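Local atomic coordinates of NLP/P60 family protein (Bacillus cereus ATCC 10987, PDB entry 3H41), a protein that probably hydrolyses gamma-D-glutamyl-L-lysine bonds in peptides of the bacterial cell wall, releasing L-Ala-gamma-D-Glu as an NlpC/P60 cysteine peptidase. Residues S7-T20 / N58-V72. Sequence-based numbering, arbitrary orientation.
Sequences SKAFIDVSAATLWT and NKLETQALLGQEVTV. With ALA (alanine), chain B.
Two antiparallel pairings, Lys8–Phe10 with Glu69–Thr71 and Ala15–Thr17 with Gln63–Leu65, differ in register by one residue; both chains bend sharply between them. At the bend, the type II turn from Leu65 to Gln68 is gripped by Ile11, whose O accepts from Gly67 N and whose N donates to Gln68 O. Gln68 OE1 also accepts a hydrogen bond from Leu65 N, which lies in the plane of the side-chain carbonyl, 3.0 Å away. With CG1 beside its backbone N (chi1 -55°), Ile11 reaches into the angle between the strands, CD1 lying 3.8 Å from Val70 CG1 and CG1 3.7 Å from Ala64 CB. On the face carrying Lys8, Phe10 and Glu69, the extended glutamate runs beside the Phe10 ring, and Lys8 NZ comes from above the carboxylate plane to Glu69 OE2, a salt bridge of 3.2 Å. Gln63 NE2 donates to Thr17 OG1 (3.0 Å) nearly within its amide plane, while its OE1 accepts from the backbone N of Thr209 in the catalytic domain. Leu60 CD2 sits squarely over the six-membered ring of Trp19, a CH-pi contact of 3.4 Å to the centroid. Glu61 O receives the amino group of the bound alanine at 2.7 Å, and Arg91 pairs with the Glu61 carboxylate. Paired strands sharply bent between two sheets characterise the small SH3-like barrel, which here lends Leu60 and Glu61 to the substrate pocket.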
loop_
_atom_site.group_PDB
_atom_site.type_symbol
_atom_site.label_atom_id
_atom_site.label_comp_id
_atom_site.label_asym_id
_atom_site.label_seq_id
_atom_site.Cartn_x
_atom_site.Cartn_y
_atom_site.Cartn_z
ATOM N N SER A 7 -15.726 -12.835 -10.753
ATOM C CA SER A 7 -14.663 -13.863 -10.795
ATOM C C SER A 7 -13.299 -13.304 -10.372
ATOM O O SER A 7 -13.158 -12.113 -10.093
ATOM C CB SER A 7 -14.601 -14.514 -12.175
ATOM O OG SER A 7 -14.073 -13.610 -13.139
ATOM N N LYS A 8 -12.319 -14.201 -10.306
ATOM C CA LYS A 8 -11.076 -13.980 -9.609
ATOM C C LYS A 8 -10.023 -13.454 -10.583
ATOM O O LYS A 8 -9.922 -13.902 -11.727
ATOM C CB LYS A 8 -10.664 -15.295 -8.936
ATOM C CG LYS A 8 -9.435 -15.264 -8.068
ATOM C CD LYS A 8 -8.991 -16.683 -7.619
ATOM C CE LYS A 8 -10.065 -17.448 -6.820
ATOM N NZ LYS A 8 -9.705 -17.696 -5.394
ATOM N N ALA A 9 -9.279 -12.432 -10.179
ATOM C CA ALA A 9 -8.191 -11.984 -11.011
ATOM C C ALA A 9 -7.078 -11.478 -10.113
ATOM O O ALA A 9 -7.262 -11.329 -8.902
ATOM C CB ALA A 9 -8.651 -10.927 -12.012
ATOM N N PHE A 10 -5.933 -11.234 -10.722
ATOM C CA PHE A 10 -4.741 -10.777 -10.003
ATOM C C PHE A 10 -4.145 -9.525 -10.636
ATOM O O PHE A 10 -4.065 -9.415 -11.845
ATOM C CB PHE A 10 -3.714 -11.914 -9.984
ATOM C CG PHE A 10 -4.205 -13.120 -9.207
ATOM C CD1 PHE A 10 -4.055 -13.192 -7.829
ATOM C CD2 PHE A 10 -4.908 -14.102 -9.843
ATOM C CE1 PHE A 10 -4.546 -14.273 -7.099
ATOM C CE2 PHE A 10 -5.405 -15.187 -9.126
ATOM C CZ PHE A 10 -5.227 -15.267 -7.758
ATOM N N ILE A 11 -3.651 -8.620 -9.806
ATOM C CA ILE A 11 -2.936 -7.439 -10.299
ATOM C C ILE A 11 -1.674 -7.826 -11.068
ATOM O O ILE A 11 -0.856 -8.585 -10.559
ATOM C CB ILE A 11 -2.564 -6.508 -9.120
ATOM C CG1 ILE A 11 -3.809 -6.157 -8.315
ATOM C CG2 ILE A 11 -1.824 -5.256 -9.613
ATOM C CD1 ILE A 11 -4.917 -5.452 -9.058
ATOM N N ASP A 12 -1.523 -7.271 -12.275
ATOM C CA ASP A 12 -0.479 -7.665 -13.218
ATOM C C ASP A 12 0.523 -6.536 -13.433
ATOM O O ASP A 12 1.349 -6.624 -14.324
ATOM C CB ASP A 12 -1.093 -8.148 -14.549
ATOM C CG ASP A 12 -0.076 -8.884 -15.449
ATOM O OD1 ASP A 12 0.691 -9.702 -14.927
ATOM O OD2 ASP A 12 -0.019 -8.624 -16.677
ATOM N N VAL A 13 0.472 -5.495 -12.582
ATOM C CA VAL A 13 1.406 -4.384 -12.684
ATOM C C VAL A 13 1.996 -4.173 -11.307
ATOM O O VAL A 13 1.480 -4.696 -10.286
ATOM C CB VAL A 13 0.723 -3.062 -13.258
ATOM C CG1 VAL A 13 0.446 -3.229 -14.749
ATOM C CG2 VAL A 13 -0.551 -2.692 -12.486
ATOM N N SER A 14 3.087 -3.422 -11.242
ATOM C CA SER A 14 3.751 -3.234 -9.933
ATOM C C SER A 14 2.760 -2.670 -8.913
ATOM O O SER A 14 2.633 -3.185 -7.797
ATOM C CB SER A 14 4.985 -2.367 -10.050
ATOM O OG SER A 14 4.639 -1.113 -10.627
ATOM N N ALA A 15 2.031 -1.644 -9.313
ATOM C CA ALA A 15 0.889 -1.197 -8.546
ATOM C C ALA A 15 -0.208 -0.618 -9.456
ATOM O O ALA A 15 0.072 0.162 -10.400
ATOM C CB ALA A 15 1.303 -0.229 -7.429
ATOM N N ALA A 16 -1.433 -1.108 -9.238
ATOM C CA ALA A 16 -2.627 -0.605 -9.931
ATOM C C ALA A 16 -3.323 0.450 -9.083
ATOM O O ALA A 16 -3.544 0.267 -7.901
ATOM C CB ALA A 16 -3.607 -1.718 -10.249
ATOM N N THR A 17 -3.744 1.524 -9.741
ATOM C CA THR A 17 -4.457 2.605 -9.090
ATOM C C THR A 17 -5.931 2.439 -9.422
ATOM O O THR A 17 -6.287 2.283 -10.596
ATOM C CB THR A 17 -3.907 3.917 -9.633
ATOM O OG1 THR A 17 -2.509 3.977 -9.309
ATOM C CG2 THR A 17 -4.624 5.123 -9.002
ATOM N N LEU A 18 -6.753 2.416 -8.372
ATOM C CA LEU A 18 -8.176 2.265 -8.504
ATOM C C LEU A 18 -8.885 3.628 -8.386
ATOM O O LEU A 18 -8.613 4.423 -7.477
ATOM C CB LEU A 18 -8.701 1.305 -7.439
ATOM C CG LEU A 18 -8.522 -0.192 -7.800
ATOM C CD1 LEU A 18 -7.060 -0.591 -7.792
ATOM C CD2 LEU A 18 -9.343 -1.014 -6.792
ATOM N N TRP A 19 -9.810 3.850 -9.300
ATOM C CA TRP A 19 -10.500 5.152 -9.485
ATOM C C TRP A 19 -11.930 5.057 -8.950
ATOM O O TRP A 19 -12.504 3.972 -8.945
ATOM C CB TRP A 19 -10.492 5.560 -10.977
ATOM C CG TRP A 19 -9.096 5.852 -11.440
ATOM C CD1 TRP A 19 -8.120 4.928 -11.642
ATOM C CD2 TRP A 19 -8.470 7.138 -11.653
ATOM N NE1 TRP A 19 -6.951 5.529 -11.985
ATOM C CE2 TRP A 19 -7.128 6.888 -12.013
ATOM C CE3 TRP A 19 -8.922 8.467 -11.628
ATOM C CZ2 TRP A 19 -6.210 7.920 -12.313
ATOM C CZ3 TRP A 19 -8.023 9.480 -11.903
ATOM C CH2 TRP A 19 -6.682 9.205 -12.266
ATOM N N THR A 20 -12.498 6.188 -8.523
ATOM C CA THR A 20 -13.861 6.223 -8.043
ATOM C C THR A 20 -14.846 6.095 -9.200
ATOM O O THR A 20 -15.989 5.807 -8.980
ATOM C CB THR A 20 -14.164 7.541 -7.305
ATOM O OG1 THR A 20 -13.868 8.645 -8.181
ATOM C CG2 THR A 20 -13.326 7.620 -6.024
ATOM N N ASN A 58 -12.102 14.038 -5.829
ATOM C CA ASN A 58 -12.461 12.694 -5.334
ATOM C C ASN A 58 -12.336 11.598 -6.401
ATOM O O ASN A 58 -13.323 10.940 -6.807
ATOM C CB ASN A 58 -13.868 12.734 -4.739
ATOM C CG ASN A 58 -14.228 11.462 -3.983
ATOM O OD1 ASN A 58 -13.372 10.791 -3.393
ATOM N ND2 ASN A 58 -15.520 11.133 -3.988
ATOM N N LYS A 59 -11.117 11.433 -6.886
ATOM C CA LYS A 59 -10.846 10.611 -8.063
ATOM C C LYS A 59 -10.400 9.178 -7.792
ATOM O O LYS A 59 -10.616 8.325 -8.650
ATOM C CB LYS A 59 -9.823 11.269 -8.973
ATOM C CG LYS A 59 -10.361 12.498 -9.695
ATOM C CD LYS A 59 -11.341 12.070 -10.813
ATOM C CE LYS A 59 -12.233 13.228 -11.249
ATOM N NZ LYS A 59 -13.357 13.368 -10.317
ATOM N N LEU A 60 -9.714 8.958 -6.675
ATOM C CA LEU A 60 -9.056 7.685 -6.356
ATOM C C LEU A 60 -9.603 6.975 -5.122
ATOM O O LEU A 60 -10.108 7.587 -4.180
ATOM C CB LEU A 60 -7.562 7.907 -6.137
ATOM C CG LEU A 60 -6.766 8.571 -7.264
ATOM C CD1 LEU A 60 -5.231 8.646 -6.941
ATOM C CD2 LEU A 60 -7.022 7.925 -8.647
ATOM N N GLU A 61 -9.424 5.660 -5.129
ATOM C CA GLU A 61 -9.879 4.794 -4.058
ATOM C C GLU A 61 -8.725 4.210 -3.283
ATOM O O GLU A 61 -8.665 4.352 -2.073
ATOM C CB GLU A 61 -10.706 3.661 -4.657
ATOM C CG GLU A 61 -12.029 4.109 -5.251
ATOM C CD GLU A 61 -13.085 4.421 -4.197
ATOM O OE1 GLU A 61 -12.753 4.642 -2.999
ATOM O OE2 GLU A 61 -14.272 4.445 -4.584
ATOM N N THR A 62 -7.828 3.517 -3.986
ATOM C CA THR A 62 -6.723 2.831 -3.349
ATOM C C THR A 62 -5.726 2.395 -4.417
ATOM O O THR A 62 -5.893 2.697 -5.582
ATOM C CB THR A 62 -7.186 1.609 -2.522
ATOM O OG1 THR A 62 -6.092 1.118 -1.714
ATOM C CG2 THR A 62 -7.751 0.510 -3.439
ATOM N N GLN A 63 -4.680 1.713 -4.007
ATOM C CA GLN A 63 -3.823 1.047 -4.962
ATOM C C GLN A 63 -3.632 -0.377 -4.513
ATOM O O GLN A 63 -3.674 -0.646 -3.304
ATOM C CB GLN A 63 -2.464 1.737 -5.052
ATOM C CG GLN A 63 -2.478 3.144 -5.735
ATOM C CD GLN A 63 -1.094 3.749 -5.767
ATOM O OE1 GLN A 63 -0.327 3.618 -4.793
ATOM N NE2 GLN A 63 -0.733 4.374 -6.896
ATOM N N ALA A 64 -3.440 -1.287 -5.476
ATOM C CA ALA A 64 -3.237 -2.712 -5.188
ATOM C C ALA A 64 -1.944 -3.144 -5.832
ATOM O O ALA A 64 -1.642 -2.722 -6.962
ATOM C CB ALA A 64 -4.408 -3.543 -5.712
ATOM N N LEU A 65 -1.173 -3.966 -5.126
ATOM C CA LEU A 65 0.144 -4.377 -5.633
ATOM C C LEU A 65 0.130 -5.621 -6.537
ATOM O O LEU A 65 -0.743 -6.482 -6.414
ATOM C CB LEU A 65 1.104 -4.647 -4.477
ATOM C CG LEU A 65 1.321 -3.527 -3.438
ATOM C CD1 LEU A 65 2.373 -3.928 -2.365
ATOM C CD2 LEU A 65 1.680 -2.209 -4.137
ATOM N N LEU A 66 1.157 -5.727 -7.388
ATOM C CA LEU A 66 1.440 -6.917 -8.175
ATOM C C LEU A 66 1.119 -8.179 -7.381
ATOM O O LEU A 66 1.570 -8.345 -6.234
ATOM C CB LEU A 66 2.905 -6.935 -8.592
ATOM C CG LEU A 66 3.297 -8.126 -9.466
ATOM C CD1 LEU A 66 2.816 -7.902 -10.866
ATOM C CD2 LEU A 66 4.854 -8.320 -9.386
ATOM N N GLY A 67 0.322 -9.053 -7.985
ATOM C CA GLY A 67 -0.065 -10.306 -7.354
ATOM C C GLY A 67 -1.227 -10.295 -6.384
ATOM O O GLY A 67 -1.707 -11.369 -5.995
ATOM N N GLN A 68 -1.682 -9.111 -5.956
ATOM C CA GLN A 68 -2.817 -9.023 -5.051
ATOM C C GLN A 68 -4.067 -9.531 -5.779
ATOM O O GLN A 68 -4.215 -9.316 -7.002
ATOM C CB GLN A 68 -2.999 -7.578 -4.555
ATOM C CG GLN A 68 -3.861 -7.421 -3.316
ATOM C CD GLN A 68 -3.553 -6.141 -2.496
ATOM O OE1 GLN A 68 -2.750 -5.257 -2.903
ATOM N NE2 GLN A 68 -4.179 -6.056 -1.321
ATOM N N GLU A 69 -4.911 -10.262 -5.040
ATOM C CA GLU A 69 -6.114 -10.855 -5.618
ATOM C C GLU A 69 -7.270 -9.859 -5.545
ATOM O O GLU A 69 -7.403 -9.126 -4.569
ATOM C CB GLU A 69 -6.512 -12.107 -4.863
ATOM C CG GLU A 69 -7.608 -12.915 -5.562
ATOM C CD GLU A 69 -7.886 -14.257 -4.865
ATOM O OE1 GLU A 69 -6.918 -14.939 -4.454
ATOM O OE2 GLU A 69 -9.067 -14.633 -4.735
ATOM N N VAL A 70 -8.101 -9.866 -6.576
ATOM C CA VAL A 70 -9.275 -9.045 -6.613
ATOM C C VAL A 70 -10.475 -9.899 -7.074
ATOM O O VAL A 70 -10.291 -10.921 -7.748
ATOM C CB VAL A 70 -9.124 -7.811 -7.580
ATOM C CG1 VAL A 70 -7.832 -6.987 -7.248
ATOM C CG2 VAL A 70 -9.178 -8.219 -9.053
ATOM N N THR A 71 -11.676 -9.443 -6.716
ATOM C CA THR A 71 -12.913 -9.959 -7.298
ATOM C C THR A 71 -13.430 -8.949 -8.329
ATOM O O THR A 71 -13.661 -7.792 -7.979
ATOM C CB THR A 71 -13.994 -10.196 -6.216
ATOM O OG1 THR A 71 -13.480 -11.077 -5.200
ATOM C CG2 THR A 71 -15.367 -10.745 -6.873
ATOM N N VAL A 72 -13.594 -9.375 -9.579
ATOM C CA VAL A 72 -14.122 -8.506 -10.631
ATOM C C VAL A 72 -15.646 -8.521 -10.524
ATOM O O VAL A 72 -16.269 -9.603 -10.591
ATOM C CB VAL A 72 -13.628 -8.889 -12.048
ATOM C CG1 VAL A 72 -14.102 -7.878 -13.085
ATOM C CG2 VAL A 72 -12.105 -9.031 -12.091
HETATM N N ALA B . -9.171 5.608 0.276
HETATM C CA ALA B . -8.160 6.750 0.382
HETATM C C ALA B . -8.469 7.626 1.590
HETATM O O ALA B . -9.631 7.730 2.006
HETATM C CB ALA B . -8.180 7.614 -0.876
HETATM O O HOH W 1 -15.002 10.391 -9.843
#